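Local coordinates for polysaccharide biosynthesis protein CapD (Bacillus thuringiensis HD-771, PDB 6BWC) that acts in CMP-pseudaminic acid biosynthesis, binding NADP and UDP-N-acetylglucosamine, and probably dehydrates the nucleotide sugar as an extended short-chain dehydrogenase relative, at residues D70-A75 with I113-A118; L229-I234 with E273-H278. The protein carries 2 engineered substitutions. One frame throughout, in Å; residues are numbered along the deposited sequence.

Contact 1 (D70-A75 with I113-A118); sequences DRVFSA and IKAAIA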
ATOM      1  N   ASP C  70      -0.715  -8.017   8.432  1.00 10.56           N
ATOM      2  CA  ASP C  70      -1.946  -8.840   8.473  1.00 10.68           C
ATOM      3  C   ASP C  70      -1.773 -10.320   8.794  1.00 10.94           C
ATOM      4  O   ASP C  70      -2.665 -10.916   9.390  1.00 11.56           O
ATOM      5  CB  ASP C  70      -2.625  -8.810   7.100  1.00 10.75           C
ATOM      6  CG  ASP C  70      -3.376  -7.524   6.815  1.00 10.49           C
ATOM      7  OD1 ASP C  70      -3.302  -6.579   7.624  1.00 10.46           O
ATOM      8  OD2 ASP C  70      -4.039  -7.493   5.757  1.00  9.95           O
ATOM      9  N   ARG C  71      -0.684 -10.926   8.326  1.00 10.97           N
ATOM     10  CA  ARG C  71      -0.404 -12.332   8.607  1.00 11.34           C
ATOM     11  C   ARG C  71       0.316 -12.548   9.941  1.00 11.55           C
ATOM     12  O   ARG C  71       0.128 -13.549  10.627  1.00 11.36           O
ATOM     13  CB  ARG C  71       0.426 -12.914   7.483  1.00 11.56           C
ATOM     14  CG  ARG C  71       0.807 -14.371   7.667  1.00 11.95           C
ATOM     15  CD  ARG C  71      -0.381 -15.264   7.998  1.00 12.30           C
ATOM     16  NE  ARG C  71      -0.162 -16.619   7.507  1.00 12.75           N
ATOM     17  CZ  ARG C  71      -0.850 -17.696   7.879  1.00 13.07           C
ATOM     18  NH1 ARG C  71      -1.815 -17.632   8.793  1.00 12.85           N
ATOM     19  NH2 ARG C  71      -0.546 -18.870   7.323  1.00 13.49           N
ATOM     20  N   VAL C  72       1.175 -11.603  10.287  1.00 11.99           N
ATOM     21  CA  VAL C  72       1.752 -11.536  11.625  1.00 12.02           C
ATOM     22  C   VAL C  72       0.623 -11.379  12.642  1.00 12.27           C
ATOM     23  O   VAL C  72       0.644 -11.994  13.700  1.00 12.38           O
ATOM     24  CB  VAL C  72       2.802 -10.401  11.697  1.00 11.74           C
ATOM     25  CG1 VAL C  72       3.231 -10.109  13.118  1.00 11.71           C
ATOM     26  CG2 VAL C  72       4.018 -10.826  10.906  1.00 11.84           C
ATOM     27  N   PHE C  73      -0.362 -10.566  12.285  1.00 12.86           N
ATOM     28  CA  PHE C  73      -1.540 -10.331  13.096  1.00 13.52           C
ATOM     29  C   PHE C  73      -2.273 -11.613  13.482  1.00 14.03           C
ATOM     30  O   PHE C  73      -2.464 -11.880  14.678  1.00 14.07           O
ATOM     31  CB  PHE C  73      -2.512  -9.409  12.351  1.00 13.55           C
ATOM     32  CG  PHE C  73      -3.673  -9.002  13.174  1.00 13.51           C
ATOM     33  CD1 PHE C  73      -3.502  -8.075  14.203  1.00 13.34           C
ATOM     34  CD2 PHE C  73      -4.933  -9.578  12.960  1.00 13.39           C
ATOM     35  CE1 PHE C  73      -4.576  -7.707  14.996  1.00 13.54           C
ATOM     36  CE2 PHE C  73      -6.013  -9.211  13.744  1.00 13.34           C
ATOM     37  CZ  PHE C  73      -5.831  -8.277  14.770  1.00 13.51           C
ATOM     38  N   SER C  74      -2.673 -12.391  12.472  1.00 14.38           N
ATOM     39  CA  SER C  74      -3.503 -13.580  12.695  1.00 14.78           C
ATOM     40  C   SER C  74      -2.761 -14.746  13.288  1.00 14.25           C
ATOM     41  O   SER C  74      -3.387 -15.615  13.873  1.00 15.48           O
ATOM     42  CB  SER C  74      -4.158 -14.041  11.395  1.00 15.86           C
ATOM     43  OG  SER C  74      -3.194 -14.186  10.360  1.00 17.28           O
ATOM     44  N   ALA C  75      -1.448 -14.803  13.097  1.00 13.46           N
ATOM     45  CA  ALA C  75      -0.602 -15.763  13.793  1.00 12.71           C
ATOM     46  C   ALA C  75      -0.557 -15.476  15.264  1.00 12.20           C
ATOM     47  O   ALA C  75      -0.442 -16.399  16.035  1.00 12.05           O
ATOM     48  CB  ALA C  75       0.805 -15.727  13.245  1.00 12.85           C
ATOM     49  N   ILE C 113       5.765  -5.688  16.748  1.00 12.20           N
ATOM     50  CA  ILE C 113       5.446  -4.787  17.857  1.00 12.71           C
ATOM     51  C   ILE C 113       3.985  -4.307  17.809  1.00 13.33           C
ATOM     52  O   ILE C 113       3.237  -4.405  18.799  1.00 13.53           O
ATOM     53  CB  ILE C 113       6.441  -3.591  17.872  1.00 12.72           C
ATOM     54  CG1 ILE C 113       7.826  -4.106  18.315  1.00 12.84           C
ATOM     55  CG2 ILE C 113       5.967  -2.472  18.809  1.00 12.52           C
ATOM     56  CD1 ILE C 113       9.003  -3.200  18.022  1.00 12.78           C
ATOM     57  N   LYS C 114       3.607  -3.802  16.637  1.00 13.81           N
ATOM     58  CA  LYS C 114       2.265  -3.323  16.344  1.00 14.19           C
ATOM     59  C   LYS C 114       1.204  -4.430  16.502  1.00 14.03           C
ATOM     60  O   LYS C 114       0.154  -4.220  17.104  1.00 13.93           O
ATOM     61  CB  LYS C 114       2.285  -2.807  14.910  1.00 15.13           C
ATOM     62  CG  LYS C 114       1.066  -2.032  14.459  1.00 16.28           C
ATOM     63  CD  LYS C 114       1.112  -1.746  12.942  1.00 17.14           C
ATOM     64  CE  LYS C 114      -0.309  -1.625  12.326  1.00 17.46           C
ATOM     65  NZ  LYS C 114      -0.409  -2.170  10.927  1.00 17.43           N
ATOM     66  N   ALA C 115       1.499  -5.608  15.959  1.00 13.85           N
ATOM     67  CA  ALA C 115       0.610  -6.764  16.021  1.00 13.90           C
ATOM     68  C   ALA C 115       0.444  -7.330  17.434  1.00 14.67           C
ATOM     69  O   ALA C 115      -0.643  -7.834  17.796  1.00 14.80           O
ATOM     70  CB  ALA C 115       1.129  -7.866  15.112  1.00 13.66           C
ATOM     71  N   ALA C 116       1.541  -7.296  18.199  1.00 15.01           N
ATOM     72  CA  ALA C 116       1.585  -7.820  19.554  1.00 14.98           C
ATOM     73  C   ALA C 116       0.778  -6.948  20.515  1.00 15.34           C
ATOM     74  O   ALA C 116       0.050  -7.474  21.385  1.00 15.04           O
ATOM     75  CB  ALA C 116       3.027  -7.931  20.003  1.00 15.26           C
ATOM     76  N   ILE C 117       0.891  -5.626  20.344  1.00 15.63           N
ATOM     77  CA  ILE C 117       0.034  -4.679  21.075  1.00 15.88           C
ATOM     78  C   ILE C 117      -1.425  -4.893  20.715  1.00 16.36           C
ATOM     79  O   ILE C 117      -2.255  -4.960  21.603  1.00 16.80           O
ATOM     80  CB  ILE C 117       0.433  -3.211  20.813  1.00 15.65           C
ATOM     81  CG1 ILE C 117       1.787  -2.928  21.475  1.00 15.43           C
ATOM     82  CG2 ILE C 117      -0.630  -2.238  21.332  1.00 15.62           C
ATOM     83  CD1 ILE C 117       2.515  -1.744  20.898  1.00 15.37           C
ATOM     84  N   ALA C 118      -1.720  -5.022  19.422  1.00 17.14           N
ATOM     85  CA  ALA C 118      -3.105  -5.157  18.940  1.00 17.75           C
ATOM     86  C   ALA C 118      -3.804  -6.423  19.450  1.00 18.29           C
ATOM     87  O   ALA C 118      -4.987  -6.366  19.754  1.00 18.61           O
ATOM     88  CB  ALA C 118      -3.165  -5.089  17.414  1.00 17.43           C
TER

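Contact 2 (L229-I234 with E273-H278); sequences LKMPVI and EELMTH. With UD1 (uridine-diphosphate-N-acetylglucosamine), chain O.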
ATOM      1  N   LEU C 229      24.823 -12.535  27.794  1.00 19.56           N
ATOM      2  CA  LEU C 229      25.393 -13.667  28.490  1.00 20.44           C
ATOM      3  C   LEU C 229      26.889 -13.487  28.543  1.00 21.22           C
ATOM      4  O   LEU C 229      27.470 -12.970  27.593  1.00 21.81           O
ATOM      5  CB  LEU C 229      25.040 -14.930  27.715  1.00 20.55           C
ATOM      6  CG  LEU C 229      25.080 -16.261  28.459  1.00 20.94           C
ATOM      7  CD1 LEU C 229      24.040 -16.335  29.588  1.00 21.11           C
ATOM      8  CD2 LEU C 229      24.869 -17.397  27.452  1.00 20.53           C
ATOM      9  N   LYS C 230      27.519 -13.887  29.648  1.00 22.18           N
ATOM     10  CA  LYS C 230      28.985 -13.822  29.742  1.00 21.86           C
ATOM     11  C   LYS C 230      29.450 -14.939  28.832  1.00 22.17           C
ATOM     12  O   LYS C 230      29.129 -16.096  29.070  1.00 23.22           O
ATOM     13  CB  LYS C 230      29.521 -14.058  31.155  1.00 21.37           C
ATOM     14  CG  LYS C 230      28.823 -13.321  32.284  1.00 21.09           C
ATOM     15  CD  LYS C 230      29.719 -12.348  33.043  1.00 21.05           C
ATOM     16  CE  LYS C 230      29.354 -12.349  34.519  1.00 21.28           C
ATOM     17  NZ  LYS C 230      29.529 -11.046  35.189  1.00 21.47           N
ATOM     18  N   MET C 231      30.165 -14.599  27.770  1.00 22.13           N
ATOM     19  CA  MET C 231      30.554 -15.594  26.795  1.00 21.85           C
ATOM     20  C   MET C 231      32.057 -15.615  26.612  1.00 20.88           C
ATOM     21  O   MET C 231      32.736 -14.612  26.778  1.00 21.31           O
ATOM     22  CB  MET C 231      29.879 -15.329  25.452  1.00 22.79           C
ATOM     23  CG  MET C 231      28.347 -15.381  25.474  1.00 22.91           C
ATOM     24  SD  MET C 231      27.581 -14.074  24.482  1.00 23.05           S
ATOM     25  CE  MET C 231      28.304 -14.561  22.947  1.00 23.42           C
ATOM     26  N   PRO C 232      32.587 -16.778  26.273  1.00 20.10           N
ATOM     27  CA  PRO C 232      34.004 -16.913  26.036  1.00 19.53           C
ATOM     28  C   PRO C 232      34.423 -16.409  24.656  1.00 19.13           C
ATOM     29  O   PRO C 232      33.709 -16.611  23.663  1.00 17.97           O
ATOM     30  CB  PRO C 232      34.202 -18.421  26.119  1.00 20.25           C
ATOM     31  CG  PRO C 232      32.907 -18.973  25.615  1.00 19.94           C
ATOM     32  CD  PRO C 232      31.885 -18.072  26.203  1.00 19.73           C
ATOM     33  N   VAL C 233      35.604 -15.788  24.611  1.00 19.13           N
ATOM     34  CA  VAL C 233      36.218 -15.298  23.365  1.00 18.05           C
ATOM     35  C   VAL C 233      36.874 -16.435  22.618  1.00 17.87           C
ATOM     36  O   VAL C 233      37.440 -17.340  23.221  1.00 16.64           O
ATOM     37  CB  VAL C 233      37.231 -14.176  23.644  1.00 17.60           C
ATOM     38  CG1 VAL C 233      38.247 -13.995  22.523  1.00 17.44           C
ATOM     39  CG2 VAL C 233      36.474 -12.890  23.875  1.00 17.96           C
ATOM     40  N   ILE C 234      36.770 -16.386  21.292  1.00 18.52           N
ATOM     41  CA  ILE C 234      37.425 -17.360  20.455  1.00 19.22           C
ATOM     42  C   ILE C 234      38.228 -16.670  19.382  1.00 21.46           C
ATOM     43  O   ILE C 234      37.757 -15.725  18.746  1.00 20.97           O
ATOM     44  CB  ILE C 234      36.427 -18.349  19.890  1.00 18.34           C
ATOM     45  CG1 ILE C 234      36.033 -19.279  21.046  1.00 18.75           C
ATOM     46  CG2 ILE C 234      37.019 -19.113  18.709  1.00 17.80           C
ATOM     47  CD1 ILE C 234      34.917 -20.244  20.735  1.00 19.32           C
ATOM     48  N   GLU C 273      34.042  -8.253  18.382  1.00 21.75           N
ATOM     49  CA  GLU C 273      32.657  -7.860  18.650  1.00 21.09           C
ATOM     50  C   GLU C 273      32.620  -7.270  20.044  1.00 20.52           C
ATOM     51  O   GLU C 273      33.659  -7.173  20.686  1.00 20.71           O
ATOM     52  CB  GLU C 273      31.705  -9.046  18.485  1.00 21.34           C
ATOM     53  CG  GLU C 273      31.552  -9.549  17.041  1.00 22.19           C
ATOM     54  CD  GLU C 273      30.755  -8.632  16.105  1.00 23.43           C
ATOM     55  OE1 GLU C 273      30.318  -7.522  16.538  1.00 25.85           O
ATOM     56  OE2 GLU C 273      30.554  -9.033  14.924  1.00 23.83           O
ATOM     57  N   GLU C 274      31.447  -6.813  20.480  1.00 20.16           N
ATOM     58  CA  GLU C 274      31.285  -6.149  21.775  1.00 19.57           C
ATOM     59  C   GLU C 274      29.913  -6.506  22.376  1.00 19.70           C
ATOM     60  O   GLU C 274      28.928  -6.606  21.660  1.00 18.37           O
ATOM     61  CB  GLU C 274      31.432  -4.614  21.625  1.00 19.25           C
ATOM     62  CG  GLU C 274      32.684  -4.124  20.882  1.00 19.04           C
ATOM     63  CD  GLU C 274      32.772  -2.603  20.770  1.00 19.08           C
ATOM     64  OE1 GLU C 274      32.346  -2.036  19.740  1.00 18.96           O
ATOM     65  OE2 GLU C 274      33.268  -1.956  21.715  1.00 19.31           O
ATOM     66  N   LEU C 275      29.871  -6.693  23.692  1.00 20.36           N
ATOM     67  CA  LEU C 275      28.642  -7.072  24.406  1.00 21.03           C
ATOM     68  C   LEU C 275      27.775  -5.852  24.721  1.00 21.65           C
ATOM     69  O   LEU C 275      26.556  -5.997  24.924  1.00 20.61           O
ATOM     70  CB  LEU C 275      28.979  -7.768  25.733  1.00 21.29           C
ATOM     71  CG  LEU C 275      29.972  -8.939  25.746  1.00 21.46           C
ATOM     72  CD1 LEU C 275      30.326  -9.290  27.183  1.00 20.87           C
ATOM     73  CD2 LEU C 275      29.419 -10.142  24.982  1.00 21.88           C
ATOM     74  N   MET C 276      28.433  -4.686  24.825  1.00 22.35           N
ATOM     75  CA  MET C 276      27.796  -3.380  25.100  1.00 23.19           C
ATOM     76  C   MET C 276      28.759  -2.209  24.858  1.00 23.71           C
ATOM     77  O   MET C 276      29.969  -2.343  24.978  1.00 24.44           O
ATOM     78  CB  MET C 276      27.240  -3.297  26.532  1.00 22.81           C
ATOM     79  CG  MET C 276      28.222  -3.617  27.643  1.00 23.03           C
ATOM     80  SD  MET C 276      27.357  -3.851  29.212  1.00 23.75           S
ATOM     81  CE  MET C 276      28.335  -5.127  29.959  1.00 23.69           C
ATOM     82  N   THR C 277      28.210  -1.056  24.518  1.00 24.17           N
ATOM     83  CA  THR C 277      28.997   0.163  24.490  1.00 24.47           C
ATOM     84  C   THR C 277      29.540   0.446  25.894  1.00 25.65           C
ATOM     85  O   THR C 277      29.036  -0.065  26.906  1.00 24.06           O
ATOM     86  CB  THR C 277      28.147   1.361  24.026  1.00 24.62           C
ATOM     87  OG1 THR C 277      26.937   1.414  24.793  1.00 24.64           O
ATOM     88  CG2 THR C 277      27.803   1.232  22.543  1.00 24.38           C
ATOM     89  N   HIS C 278      30.593   1.256  25.944  1.00 28.34           N
ATOM     90  CA  HIS C 278      31.122   1.725  27.215  1.00 28.71           C
ATOM     91  C   HIS C 278      30.026   2.418  28.031  1.00 30.75           C
ATOM     92  O   HIS C 278      29.832   2.072  29.207  1.00 30.29           O
ATOM     93  CB  HIS C 278      32.278   2.684  27.003  1.00 28.05           C
ATOM     94  CG  HIS C 278      32.903   3.126  28.286  1.00 27.71           C
ATOM     95  ND1 HIS C 278      32.418   4.182  29.027  1.00 27.13           N
ATOM     96  CD2 HIS C 278      33.935   2.614  28.989  1.00 26.94           C
ATOM     97  CE1 HIS C 278      33.143   4.316  30.121  1.00 26.45           C
ATOM     98  NE2 HIS C 278      34.066   3.374  30.123  1.00 26.53           N
TER
HETATM   99  C1' UD1 O 401      27.389 -14.441  13.297  1.00 12.53           C
HETATM  100  C2' UD1 O 401      25.936 -14.183  12.935  1.00 12.80           C
HETATM  101  C3' UD1 O 401      25.563 -12.713  13.117  1.00 12.91           C
HETATM  102  C4' UD1 O 401      25.997 -12.176  14.478  1.00 12.57           C
HETATM  103  C5' UD1 O 401      27.396 -12.668  14.899  1.00 12.55           C
HETATM  104  C6' UD1 O 401      27.617 -12.397  16.392  1.00 12.45           C
HETATM  105  C7' UD1 O 401      25.411 -15.840  11.191  1.00 13.80           C
HETATM  106  C8' UD1 O 401      25.428 -16.112   9.700  1.00 14.08           C
HETATM  107  N2' UD1 O 401      25.675 -14.583  11.564  1.00 13.01           N
HETATM  108  O1' UD1 O 401      28.235 -13.621  12.506  1.00 13.55           O
HETATM  109  O3' UD1 O 401      24.139 -12.573  12.937  1.00 13.17           O
HETATM  110  O4' UD1 O 401      25.986 -10.761  14.483  1.00 12.23           O
HETATM  111  O5' UD1 O 401      27.592 -14.073  14.631  1.00 12.14           O
HETATM  112  O6' UD1 O 401      28.964 -11.999  16.663  1.00 12.54           O
HETATM  113  O7' UD1 O 401      25.220 -16.760  11.984  1.00 14.37           O
HETATM  114  N1  UD1 O 401      34.908 -16.651   8.163  1.00 20.15           N
HETATM  115  C2  UD1 O 401      35.947 -17.251   7.389  1.00 19.84           C
HETATM  116  N3  UD1 O 401      35.656 -17.807   6.202  1.00 19.85           N
HETATM  117  C4  UD1 O 401      34.400 -17.815   5.713  1.00 19.12           C
HETATM  118  C5  UD1 O 401      33.369 -17.264   6.433  1.00 19.04           C
HETATM  119  C6  UD1 O 401      33.640 -16.698   7.669  1.00 19.69           C
HETATM  120  O2  UD1 O 401      37.129 -17.258   7.778  1.00 19.54           O
HETATM  121  O4  UD1 O 401      34.135 -18.338   4.619  1.00 18.47           O
HETATM  122  C1B UD1 O 401      35.190 -16.007   9.463  1.00 19.04           C
HETATM  123  C2B UD1 O 401      34.567 -14.624   9.661  1.00 19.02           C
HETATM  124  O2' UD1 O 401      35.398 -13.581   9.170  1.00 19.34           O
HETATM  125  C3B UD1 O 401      34.312 -14.544  11.153  1.00 18.75           C
HETATM  126  C4B UD1 O 401      34.072 -15.994  11.516  1.00 18.45           C
HETATM  127  O4B UD1 O 401      34.618 -16.801  10.473  1.00 18.82           O
HETATM  128  O3B UD1 O 401      35.420 -14.077  11.930  1.00 18.94           O
HETATM  129  C5B UD1 O 401      32.602 -16.337  11.693  1.00 17.70           C
HETATM  130  O5B UD1 O 401      31.811 -16.168  10.506  1.00 16.47           O
HETATM  131  PA  UD1 O 401      30.276 -16.619  10.649  1.00 16.16           P
HETATM  132  O1A UD1 O 401      29.569 -16.720   9.319  1.00 16.47           O
HETATM  133  O2A UD1 O 401      30.138 -17.815  11.596  1.00 16.67           O
HETATM  134  O3A UD1 O 401      29.580 -15.542  11.630  1.00 15.22           O
HETATM  135  PB  UD1 O 401      29.732 -13.957  11.921  1.00 14.70           P
HETATM  136  O1B UD1 O 401      29.805 -13.199  10.611  1.00 14.67           O
HETATM  137  O2B UD1 O 401      30.764 -13.597  12.982  1.00 14.28           O

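Contact 1 (D70-A75 with I113-A118)
Phe73 and Ala115 mark the nearest backbone approach of two helical segments, 70-75 and 113-118, their CA atoms 5.1 Å apart. The helices run in broadly the same direction, their axes inclined at 38° and 8.9 Å apart at closest approach. Ala115 turns its methyl group straight into the gap, where CB lies 3.7 Å from CG1 of Val72 and 4.2 Å from CA of Phe73, so the small residue meets both a branched side chain and the bare backbone of the other helix. In Val72 the branch that does this is the one anti to the backbone N (chi1 169°). One turn further along the second helix, Ala118 repeats the pattern against an aromatic group: its CB approaches the Phe73 ring at the edge, near the ring plane, 3.8 Å from CE1. The extended first torsion of Phe73, with CG opposite the backbone N (chi1 -174°), carries the ring across to that methyl. The helices belong to the Rossmann fold: helix 69-75 lies on the crossover from strand 59-63 to strand 81-84, and helix 98-118 lies between strand 81-84 and strand 123-129. Across the interface the two segments make apolar contacts without a hydrogen bond, burying 156 Å² in all. Val72 also rests on Phe38 of the sheet and on Ile66, and Phe73 O accepts a hydrogen bond from Gln119 NE2. Asp70 OD1 and Lys114 NZ of this chain stay 6.2 Å apart; Asp70 instead forms a salt bridge through OD2 with Lys114 of a neighbouring subunit.

Contact 2 (L229-I234 with E273-H278)
Close to the nucleotide-sugar pocket, Leu275 packs against the connection between two sheets, touching Leu229 and Met231. Leu229 ends a strand of the large Rossmann sheet, and the chain enters strand 233-235 of a small sheet four residues later; segment 273-278 has no regular secondary structure. The backbones stay well apart, with the CA atoms of Leu229 and Leu275 8.4 Å from each other, so the Leu275 side chain spans the gap. One methyl carries the contact: CD2 lies 4.3 Å from the carbonyl O of Leu229 and 4.4 Å from SD of Met231. Met231 and Leu275 both direct their CB atoms into the gap, and their meeting is loose and apolar. The two segments bury 84 Å² together, without a hydrogen bond between them. Phe203 of strand 201-205 lies against both side chains, making the small sheet part of the same buried patch. In extended short-chain dehydrogenases the C-terminal part of the chain supplies much of the sugar-nucleotide site; here Glu273 lines it by packing. Its CG lies 3.6 Å from O6' of the bound UDP-N-acetylglucosamine, and the bend at chi2 (-72°) turns the carboxylate back so that OE2 lies 3.8 Å from the same O6'. Hydrogen bonds to the ligand come from residues such as Glu269 (OE2) and Thr194 (O), while Leu275 O accepts one from Arg168 NH1.

Overall arrangement
From the N terminus, contact 1 comes first: it closes a loop of 37 residues that includes strand 81-84 and most of helix 98-118. The chain then adds strands 123-129 and 163-169 and the first two strands of the small sheet, 171-172 and 201-205, before contact 2 opens; the third begins within segment 229-234. Contact 2 closes a second loop of 38 residues, through helix 236-251 and strand 259-262. The two loops follow in series, neither nested nor crossed. The centres of contacts 1 and 2 lie about 33 Å apart, on opposite sides of the chain's centre. Contact 1 ties neighbouring helices beside the Rossmann sheet, whereas contact 2 joins the far part of that sheet, the small sheet and the sugar-nucleotide pocket.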